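Local coordinates for protein hydroxynitrile lyase (Passiflora edulis, PDB 5Y02) that probably acts as a lyase that handles cyanohydrins such as (R)-mandelonitrile, through a homodimer of stress-responsive A/B-barrel domains, at residues A38-L50 and F61-D74. Residues are numbered along the deposited sequence; the frame is centred on the assembly and turned at random. Where two conformers were deposited one is given.
Sequences APEMKEWKWGTDL and FTHAYESTFHSVAD
Strands 44-48 and 63-69 pair as antiparallel neighbours in the four-stranded sheet of the dimeric alpha+beta barrel fold. Paired backbone hydrogen bonds join Lys45 with Glu66 and Gly47 with Ala64; before the corner at Glu43, Lys42 pairs likewise with Thr68. Glu66 N to Lys45 O is nearly straight, 2.8 Å and 173° at the hydrogen. The register slips by one residue between Lys42 and Lys45, a beta bulge. There a water donates to Glu43 O and to Glu66 OE1.

On the helix-covered side, Thr48 CG2 sits over one face of the His63 ring, 3.9 Å from its centroid, a CH-pi contact. At the ring edge, His63 ND1 and Thr62 OG1 share an in-plane hydrogen bond. Next along, Trp46 CB meets Tyr65 CD2 at 3.6 Å. Trp44 CZ2 comes up to the edge of the Tyr65 ring. Met41 CG stands anti to its own N (chi1 -174°), which brings it 3.6 Å from Ser67 CB. The Phe69 ring lies against Glu40 and Met41: CE2 is 3.8 Å from Met41 CB, and CD2 meets Glu40 O at 3.3 Å. Were Phe69 an alanine, the ring's support of Met41 would probably be lost and its side chain set free to shift.

On the other side, Glu66 CG packs against Lys45 CB at 3.8 Å. The carboxylate is held by Arg8, and by Arg8 and Tyr103 of the second subunit. Lys45 NZ forms a salt bridge with Glu107 of that subunit.

Strand 63-69 also bonds to strand 7-15, whereas 44-48 is an outermost strand within the chain and meets the second subunit. Helix 21-37 lies against Met41, Trp46 and His63. Phe78 of helix 72-79 packs on Met41 and Phe69 and also lines the mandelonitrile pocket. The Ser67 side chain lies about 5 Å from the bound mandelonitrile.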
ATOM      1  N   ALA A  38       6.169  12.657 -16.204  1.00 51.72           N
ATOM      2  CA  ALA A  38       4.806  12.140 -16.368  1.00 48.42           C
ATOM      3  C   ALA A  38       3.761  13.084 -15.799  1.00 46.26           C
ATOM      4  O   ALA A  38       3.642  13.204 -14.578  1.00 48.14           O
ATOM      5  CB  ALA A  38       4.668  10.780 -15.680  1.00 47.09           C
ATOM      6  N   PRO A  39       2.962  13.735 -16.665  1.00 47.51           N
ATOM      7  CA  PRO A  39       1.718  14.224 -16.065  1.00 45.08           C
ATOM      8  C   PRO A  39       0.880  13.098 -15.401  1.00 40.50           C
ATOM      9  O   PRO A  39       0.169  13.374 -14.443  1.00 39.05           O
ATOM     10  CB  PRO A  39       0.964  14.857 -17.252  1.00 47.58           C
ATOM     11  CG  PRO A  39       1.636  14.337 -18.480  1.00 48.37           C
ATOM     12  CD  PRO A  39       3.065  14.101 -18.088  1.00 47.76           C
ATOM     13  N   GLU A  40       0.989  11.854 -15.878  1.00 35.62           N
ATOM     14  CA  GLU A  40       0.069  10.792 -15.440  1.00 32.54           C
ATOM     15  C   GLU A  40       0.216  10.407 -13.955  1.00 29.50           C
ATOM     16  O   GLU A  40      -0.788  10.211 -13.268  1.00 26.57           O
ATOM     17  CB  GLU A  40       0.209   9.540 -16.305  1.00 33.49           C
ATOM     18  CG  GLU A  40      -0.201   9.711 -17.769  1.00 34.02           C
ATOM     19  CD  GLU A  40       0.969   9.980 -18.708  1.00 36.74           C
ATOM     20  OE1 GLU A  40       2.064  10.362 -18.229  1.00 38.37           O
ATOM     21  OE2 GLU A  40       0.790   9.817 -19.937  1.00 36.87           O
ATOM     22  N   MET A  41       1.455  10.285 -13.475  1.00 27.41           N
ATOM     23  CA  MET A  41       1.690   9.871 -12.084  1.00 26.71           C
ATOM     24  C   MET A  41       1.525  11.048 -11.137  1.00 26.51           C
ATOM     25  O   MET A  41       2.304  12.000 -11.202  1.00 28.89           O
ATOM     26  CB  MET A  41       3.076   9.244 -11.899  1.00 27.94           C
ATOM     27  CG  MET A  41       3.267   8.689 -10.488  1.00 29.19           C
ATOM     28  SD  MET A  41       4.688   7.604 -10.240  1.00 33.90           S
ATOM     29  CE  MET A  41       5.948   8.838  -9.965  1.00 32.87           C
ATOM     30  N   LYS A  42       0.532  10.985 -10.252  1.00 24.22           N
ATOM     31  CA  LYS A  42       0.288  12.048  -9.281  1.00 25.73           C
ATOM     32  C   LYS A  42       0.387  11.593  -7.836  1.00 23.74           C
ATOM     33  O   LYS A  42       0.293  10.393  -7.528  1.00 21.38           O
ATOM     34  CB  LYS A  42      -1.111  12.640  -9.456  1.00 28.93           C
ATOM     35  CG  LYS A  42      -1.446  13.136 -10.842  1.00 32.21           C
ATOM     36  CD  LYS A  42      -0.569  14.281 -11.310  1.00 35.78           C
ATOM     37  CE  LYS A  42      -1.265  15.101 -12.402  1.00 37.49           C
ATOM     38  NZ  LYS A  42      -2.066  14.296 -13.376  1.00 38.45           N
ATOM     39  N   GLU A  43       0.574  12.588  -6.965  1.00 22.74           N
ATOM     40  CA  GLU A  43       0.542  12.420  -5.522  0.57 23.58           C
ATOM     41  C   GLU A  43       1.509  11.324  -5.036  1.00 21.41           C
ATOM     42  O   GLU A  43       1.209  10.569  -4.117  1.00 18.11           O
ATOM     43  CB  GLU A  43      -0.905  12.147  -5.068  0.57 26.50           C
ATOM     44  CG  GLU A  43      -1.910  13.239  -5.474  0.57 28.54           C
ATOM     45  CD  GLU A  43      -1.672  14.592  -4.794  0.57 31.33           C
ATOM     46  OE1 GLU A  43      -0.941  14.657  -3.778  0.57 34.74           O
ATOM     47  OE2 GLU A  43      -2.232  15.608  -5.271  0.57 33.39           O
ATOM     48  N   TRP A  44       2.682  11.254  -5.647  1.00 19.52           N
ATOM     49  CA  TRP A  44       3.651  10.236  -5.260  1.00 19.07           C
ATOM     50  C   TRP A  44       4.180  10.534  -3.860  1.00 19.13           C
ATOM     51  O   TRP A  44       4.504  11.692  -3.522  1.00 18.86           O
ATOM     52  CB  TRP A  44       4.766  10.125  -6.309  1.00 19.61           C
ATOM     53  CG  TRP A  44       5.820   9.086  -6.030  1.00 19.48           C
ATOM     54  CD1 TRP A  44       5.783   7.753  -6.346  1.00 20.10           C
ATOM     55  CD2 TRP A  44       7.078   9.307  -5.384  1.00 19.39           C
ATOM     56  NE1 TRP A  44       6.958   7.136  -5.940  1.00 19.76           N
ATOM     57  CE2 TRP A  44       7.765   8.068  -5.354  1.00 19.45           C
ATOM     58  CE3 TRP A  44       7.702  10.436  -4.844  1.00 19.28           C
ATOM     59  CZ2 TRP A  44       9.036   7.939  -4.819  1.00 18.89           C
ATOM     60  CZ3 TRP A  44       8.966  10.303  -4.309  1.00 19.81           C
ATOM     61  CH2 TRP A  44       9.614   9.057  -4.287  1.00 19.83           C
ATOM     62  N   LYS A  45       4.192   9.502  -3.018  1.00 17.86           N
ATOM     63  CA  LYS A  45       4.730   9.583  -1.666  1.00 19.42           C
ATOM     64  C   LYS A  45       5.347   8.224  -1.370  1.00 18.58           C
ATOM     65  O   LYS A  45       5.031   7.223  -2.032  1.00 17.71           O
ATOM     66  CB  LYS A  45       3.652   9.906  -0.611  1.00 22.15           C
ATOM     67  CG  LYS A  45       2.777  11.119  -0.924  1.00 25.77           C
ATOM     68  CD  LYS A  45       1.592  11.275   0.023  1.00 28.80           C
ATOM     69  CE  LYS A  45       0.449  12.086  -0.590  1.00 33.79           C
ATOM     70  NZ  LYS A  45       0.868  13.366  -1.225  1.00 36.15           N
ATOM     71  N   TRP A  46       6.239   8.193  -0.399  1.00 17.38           N
ATOM     72  CA  TRP A  46       6.902   6.937  -0.036  1.00 17.24           C
ATOM     73  C   TRP A  46       7.330   6.998   1.410  1.00 16.53           C
ATOM     74  O   TRP A  46       7.326   8.072   2.034  1.00 16.25           O
ATOM     75  CB  TRP A  46       8.111   6.687  -0.947  1.00 17.10           C
ATOM     76  CG  TRP A  46       9.242   7.619  -0.681  1.00 17.78           C
ATOM     77  CD1 TRP A  46       9.348   8.910  -1.110  1.00 17.99           C
ATOM     78  CD2 TRP A  46      10.426   7.357   0.099  1.00 18.56           C
ATOM     79  NE1 TRP A  46      10.500   9.466  -0.642  1.00 19.39           N
ATOM     80  CE2 TRP A  46      11.190   8.539   0.095  1.00 18.87           C
ATOM     81  CE3 TRP A  46      10.909   6.240   0.792  1.00 19.15           C
ATOM     82  CZ2 TRP A  46      12.407   8.647   0.773  1.00 19.44           C
ATOM     83  CZ3 TRP A  46      12.143   6.339   1.465  1.00 19.59           C
ATOM     84  CH2 TRP A  46      12.864   7.545   1.455  1.00 20.11           C
ATOM     85  N   GLY A  47       7.728   5.853   1.941  1.00 15.85           N
ATOM     86  CA  GLY A  47       8.387   5.818   3.225  1.00 16.14           C
ATOM     87  C   GLY A  47       8.913   4.453   3.587  1.00 16.59           C
ATOM     88  O   GLY A  47       8.744   3.493   2.829  1.00 17.45           O
ATOM     89  N   THR A  48       9.536   4.372   4.752  1.00 16.37           N
ATOM     90  CA  THR A  48      10.111   3.121   5.236  1.00 16.47           C
ATOM     91  C   THR A  48       9.263   2.571   6.351  1.00 15.85           C
ATOM     92  O   THR A  48       8.768   3.313   7.198  1.00 14.65           O
ATOM     93  CB  THR A  48      11.555   3.323   5.728  1.00 16.86           C
ATOM     94  OG1 THR A  48      11.617   4.494   6.524  1.00 17.26           O
ATOM     95  CG2 THR A  48      12.474   3.519   4.573  1.00 17.36           C
ATOM     96  N   ASP A  49       9.097   1.253   6.363  1.00 15.30           N
ATOM     97  CA  ASP A  49       8.321   0.631   7.402  1.00 15.90           C
ATOM     98  C   ASP A  49       8.836   0.990   8.808  1.00 16.05           C
ATOM     99  O   ASP A  49      10.043   1.036   9.060  1.00 16.65           O
ATOM    100  CB  ASP A  49       8.236  -0.883   7.238  1.00 15.91           C
ATOM    101  CG  ASP A  49       7.374  -1.497   8.313  1.00 16.49           C
ATOM    102  OD1 ASP A  49       6.146  -1.261   8.306  1.00 16.99           O
ATOM    103  OD2 ASP A  49       7.949  -2.142   9.225  1.00 16.78           O
ATOM    104  N   LEU A  50       7.901   1.266   9.703  1.00 16.36           N
ATOM    105  CA  LEU A  50       8.231   1.734  11.041  1.00 17.91           C
ATOM    106  C   LEU A  50       8.744   0.652  12.006  1.00 18.96           C
ATOM    107  O   LEU A  50       9.181   0.980  13.109  1.00 20.61           O
ATOM    108  CB  LEU A  50       7.041   2.483  11.647  1.00 18.32           C
ATOM    109  CG  LEU A  50       6.863   3.890  11.072  1.00 18.72           C
ATOM    110  CD1 LEU A  50       5.469   4.393  11.413  1.00 19.08           C
ATOM    111  CD2 LEU A  50       7.915   4.859  11.596  1.00 20.52           C
ATOM    112  N   PHE A  61       9.282  -6.665   3.839  1.00 16.09           N
ATOM    113  CA  PHE A  61       9.220  -5.457   3.011  1.00 16.18           C
ATOM    114  C   PHE A  61       9.641  -4.244   3.833  1.00 15.52           C
ATOM    115  O   PHE A  61       9.255  -4.093   4.995  1.00 17.24           O
ATOM    116  CB  PHE A  61       7.826  -5.279   2.407  1.00 15.68           C
ATOM    117  CG  PHE A  61       7.468  -6.343   1.416  1.00 16.39           C
ATOM    118  CD1 PHE A  61       7.925  -6.251   0.090  1.00 15.84           C
ATOM    119  CD2 PHE A  61       6.712  -7.446   1.789  1.00 16.20           C
ATOM    120  CE1 PHE A  61       7.617  -7.228  -0.832  1.00 16.23           C
ATOM    121  CE2 PHE A  61       6.398  -8.439   0.866  1.00 17.08           C
ATOM    122  CZ  PHE A  61       6.856  -8.333  -0.443  1.00 16.52           C
ATOM    123  N   THR A  62      10.454  -3.388   3.235  1.00 15.00           N
ATOM    124  CA  THR A  62      11.032  -2.253   3.943  1.00 14.95           C
ATOM    125  C   THR A  62      10.526  -0.893   3.492  1.00 14.56           C
ATOM    126  O   THR A  62      10.604   0.046   4.269  1.00 14.96           O
ATOM    127  CB  THR A  62      12.554  -2.247   3.824  1.00 15.15           C
ATOM    128  OG1 THR A  62      12.921  -2.187   2.447  1.00 14.88           O
ATOM    129  CG2 THR A  62      13.126  -3.557   4.442  1.00 16.00           C
ATOM    130  N   HIS A  63      10.065  -0.799   2.254  1.00 13.73           N
ATOM    131  CA  HIS A  63       9.664   0.459   1.634  1.00 14.46           C
ATOM    132  C   HIS A  63       8.283   0.338   0.998  1.00 14.17           C
ATOM    133  O   HIS A  63       7.911  -0.724   0.444  1.00 13.70           O
ATOM    134  CB  HIS A  63      10.611   0.806   0.518  1.00 14.28           C
ATOM    135  CG  HIS A  63      11.961   1.251   0.961  1.00 15.66           C
ATOM    136  ND1 HIS A  63      12.886   0.395   1.522  1.00 15.28           N
ATOM    137  CD2 HIS A  63      12.572   2.456   0.851  1.00 15.91           C
ATOM    138  CE1 HIS A  63      14.001   1.065   1.756  1.00 16.27           C
ATOM    139  NE2 HIS A  63      13.838   2.314   1.358  1.00 16.40           N
ATOM    140  N   ALA A  64       7.525   1.434   1.083  1.00 13.68           N
ATOM    141  CA  ALA A  64       6.256   1.571   0.389  1.00 13.69           C
ATOM    142  C   ALA A  64       6.287   2.831  -0.467  1.00 13.87           C
ATOM    143  O   ALA A  64       6.905   3.839  -0.086  1.00 12.92           O
ATOM    144  CB  ALA A  64       5.099   1.655   1.374  1.00 13.93           C
ATOM    145  N   TYR A  65       5.606   2.749  -1.597  1.00 13.86           N
ATOM    146  CA  TYR A  65       5.476   3.876  -2.534  1.00 14.95           C
ATOM    147  C   TYR A  65       4.024   3.917  -2.999  1.00 15.75           C
ATOM    148  O   TYR A  65       3.466   2.891  -3.415  1.00 15.46           O
ATOM    149  CB  TYR A  65       6.404   3.709  -3.739  1.00 14.72           C
ATOM    150  CG  TYR A  65       7.766   3.180  -3.404  1.00 14.78           C
ATOM    151  CD1 TYR A  65       7.957   1.809  -3.213  1.00 14.98           C
ATOM    152  CD2 TYR A  65       8.868   4.017  -3.272  1.00 14.80           C
ATOM    153  CE1 TYR A  65       9.193   1.289  -2.908  1.00 15.52           C
ATOM    154  CE2 TYR A  65      10.124   3.496  -2.963  1.00 15.19           C
ATOM    155  CZ  TYR A  65      10.277   2.123  -2.787  1.00 15.36           C
ATOM    156  OH  TYR A  65      11.488   1.555  -2.477  1.00 15.74           O
ATOM    157  N   GLU A  66       3.429   5.106  -2.978  1.00 15.49           N
ATOM    158  CA  GLU A  66       2.049   5.270  -3.380  1.00 16.34           C
ATOM    159  C   GLU A  66       1.964   6.359  -4.439  1.00 17.16           C
ATOM    160  O   GLU A  66       2.691   7.367  -4.370  1.00 16.20           O
ATOM    161  CB  GLU A  66       1.172   5.633  -2.167  1.00 19.06           C
ATOM    162  CG  GLU A  66       1.745   6.722  -1.270  1.00 21.30           C
ATOM    163  CD  GLU A  66       0.805   7.126  -0.151  1.00 24.30           C
ATOM    164  OE1 GLU A  66      -0.069   7.979  -0.405  1.00 26.52           O
ATOM    165  OE2 GLU A  66       0.909   6.557   0.965  1.00 26.92           O
ATOM    166  N   SER A  67       1.076   6.157  -5.393  1.00 16.96           N
ATOM    167  CA  SER A  67       0.773   7.194  -6.396  1.00 17.54           C
ATOM    168  C   SER A  67      -0.634   7.008  -6.938  1.00 18.12           C
ATOM    169  O   SER A  67      -1.304   5.984  -6.696  1.00 16.54           O
ATOM    170  CB  SER A  67       1.813   7.209  -7.500  1.00 17.78           C
ATOM    171  OG  SER A  67       1.994   5.945  -8.091  1.00 19.79           O
ATOM    172  N   THR A  68      -1.104   8.029  -7.636  1.00 17.67           N
ATOM    173  CA  THR A  68      -2.471   8.064  -8.092  1.00 19.49           C
ATOM    174  C   THR A  68      -2.468   8.373  -9.582  1.00 19.18           C
ATOM    175  O   THR A  68      -1.710   9.221 -10.019  1.00 19.19           O
ATOM    176  CB  THR A  68      -3.271   9.141  -7.333  1.00 20.39           C
ATOM    177  OG1 THR A  68      -3.308   8.837  -5.941  1.00 21.12           O
ATOM    178  CG2 THR A  68      -4.700   9.219  -7.852  1.00 20.84           C
ATOM    179  N   PHE A  69      -3.316   7.671 -10.335  1.00 20.08           N
ATOM    180  CA  PHE A  69      -3.532   7.906 -11.751  1.00 21.13           C
ATOM    181  C   PHE A  69      -4.998   8.222 -12.015  1.00 23.16           C
ATOM    182  O   PHE A  69      -5.881   7.676 -11.364  1.00 22.41           O
ATOM    183  CB  PHE A  69      -3.086   6.693 -12.555  1.00 20.08           C
ATOM    184  CG  PHE A  69      -1.635   6.431 -12.428  1.00 19.77           C
ATOM    185  CD1 PHE A  69      -1.133   5.729 -11.325  1.00 19.62           C
ATOM    186  CD2 PHE A  69      -0.738   6.921 -13.382  1.00 20.29           C
ATOM    187  CE1 PHE A  69       0.236   5.522 -11.185  1.00 19.68           C
ATOM    188  CE2 PHE A  69       0.619   6.710 -13.238  1.00 20.38           C
ATOM    189  CZ  PHE A  69       1.108   5.998 -12.147  1.00 20.59           C
ATOM    190  N   HIS A  70      -5.240   9.099 -12.990  1.00 25.53           N
ATOM    191  CA  HIS A  70      -6.603   9.538 -13.355  1.00 27.63           C
ATOM    192  C   HIS A  70      -7.476   8.374 -13.871  1.00 25.91           C
ATOM    193  O   HIS A  70      -8.686   8.346 -13.650  1.00 26.80           O
ATOM    194  CB  HIS A  70      -6.498  10.675 -14.400  1.00 32.04           C
ATOM    195  CG  HIS A  70      -7.812  11.145 -14.946  1.00 38.27           C
ATOM    196  ND1 HIS A  70      -8.749  11.802 -14.173  1.00 42.67           N
ATOM    197  CD2 HIS A  70      -8.334  11.084 -16.197  1.00 41.81           C
ATOM    198  CE1 HIS A  70      -9.800  12.103 -14.917  1.00 42.40           C
ATOM    199  NE2 HIS A  70      -9.574  11.679 -16.148  1.00 42.53           N
ATOM    200  N   SER A  71      -6.850   7.403 -14.523  1.00 23.90           N
ATOM    201  CA  SER A  71      -7.554   6.265 -15.089  1.00 23.88           C
ATOM    202  C   SER A  71      -6.573   5.141 -15.358  1.00 23.29           C
ATOM    203  O   SER A  71      -5.354   5.366 -15.363  1.00 21.64           O
ATOM    204  CB  SER A  71      -8.206   6.674 -16.408  1.00 23.38           C
ATOM    205  OG  SER A  71      -7.205   7.043 -17.327  1.00 23.79           O
ATOM    206  N   VAL A  72      -7.100   3.944 -15.601  1.00 23.12           N
ATOM    207  CA  VAL A  72      -6.277   2.831 -16.076  1.00 24.96           C
ATOM    208  C   VAL A  72      -5.572   3.145 -17.397  1.00 23.97           C
ATOM    209  O   VAL A  72      -4.405   2.799 -17.558  1.00 24.77           O
ATOM    210  CB  VAL A  72      -7.085   1.510 -16.194  1.00 24.85           C
ATOM    211  CG1 VAL A  72      -6.371   0.469 -17.061  1.00 26.05           C
ATOM    212  CG2 VAL A  72      -7.318   0.939 -14.820  1.00 25.65           C
ATOM    213  N   ALA A  73      -6.267   3.797 -18.332  1.00 24.33           N
ATOM    214  CA  ALA A  73      -5.653   4.244 -19.597  1.00 24.62           C
ATOM    215  C   ALA A  73      -4.395   5.068 -19.357  1.00 22.76           C
ATOM    216  O   ALA A  73      -3.357   4.839 -19.982  1.00 22.61           O
ATOM    217  CB  ALA A  73      -6.648   5.056 -20.424  1.00 26.12           C
ATOM    218  N   ASP A  74      -4.496   6.023 -18.442  1.00 22.46           N
ATOM    219  CA  ASP A  74      -3.372   6.887 -18.113  1.00 24.09           C
ATOM    220  C   ASP A  74      -2.243   6.100 -17.444  1.00 22.33           C
ATOM    221  O   ASP A  74      -1.084   6.308 -17.777  1.00 21.35           O
ATOM    222  CB  ASP A  74      -3.806   8.049 -17.222  1.00 25.74           C
ATOM    223  CG  ASP A  74      -4.651   9.074 -17.969  1.00 28.83           C
ATOM    224  OD1 ASP A  74      -4.228   9.511 -19.048  1.00 31.65           O
ATOM    225  OD2 ASP A  74      -5.743   9.433 -17.476  1.00 31.86           O
TER
HETATM  226  O   HOH W   1      -3.157  10.134 -14.537  1.00 31.66           O
HETATM  227  O   HOH W   2      -1.991   9.368 -20.522  1.00 38.35           O
HETATM  228  O   HOH W   3      -0.555   9.537  -2.414  1.00 31.23           O
HETATM  229  O   HOH W   4      11.884  -0.346   7.221  1.00 38.19           O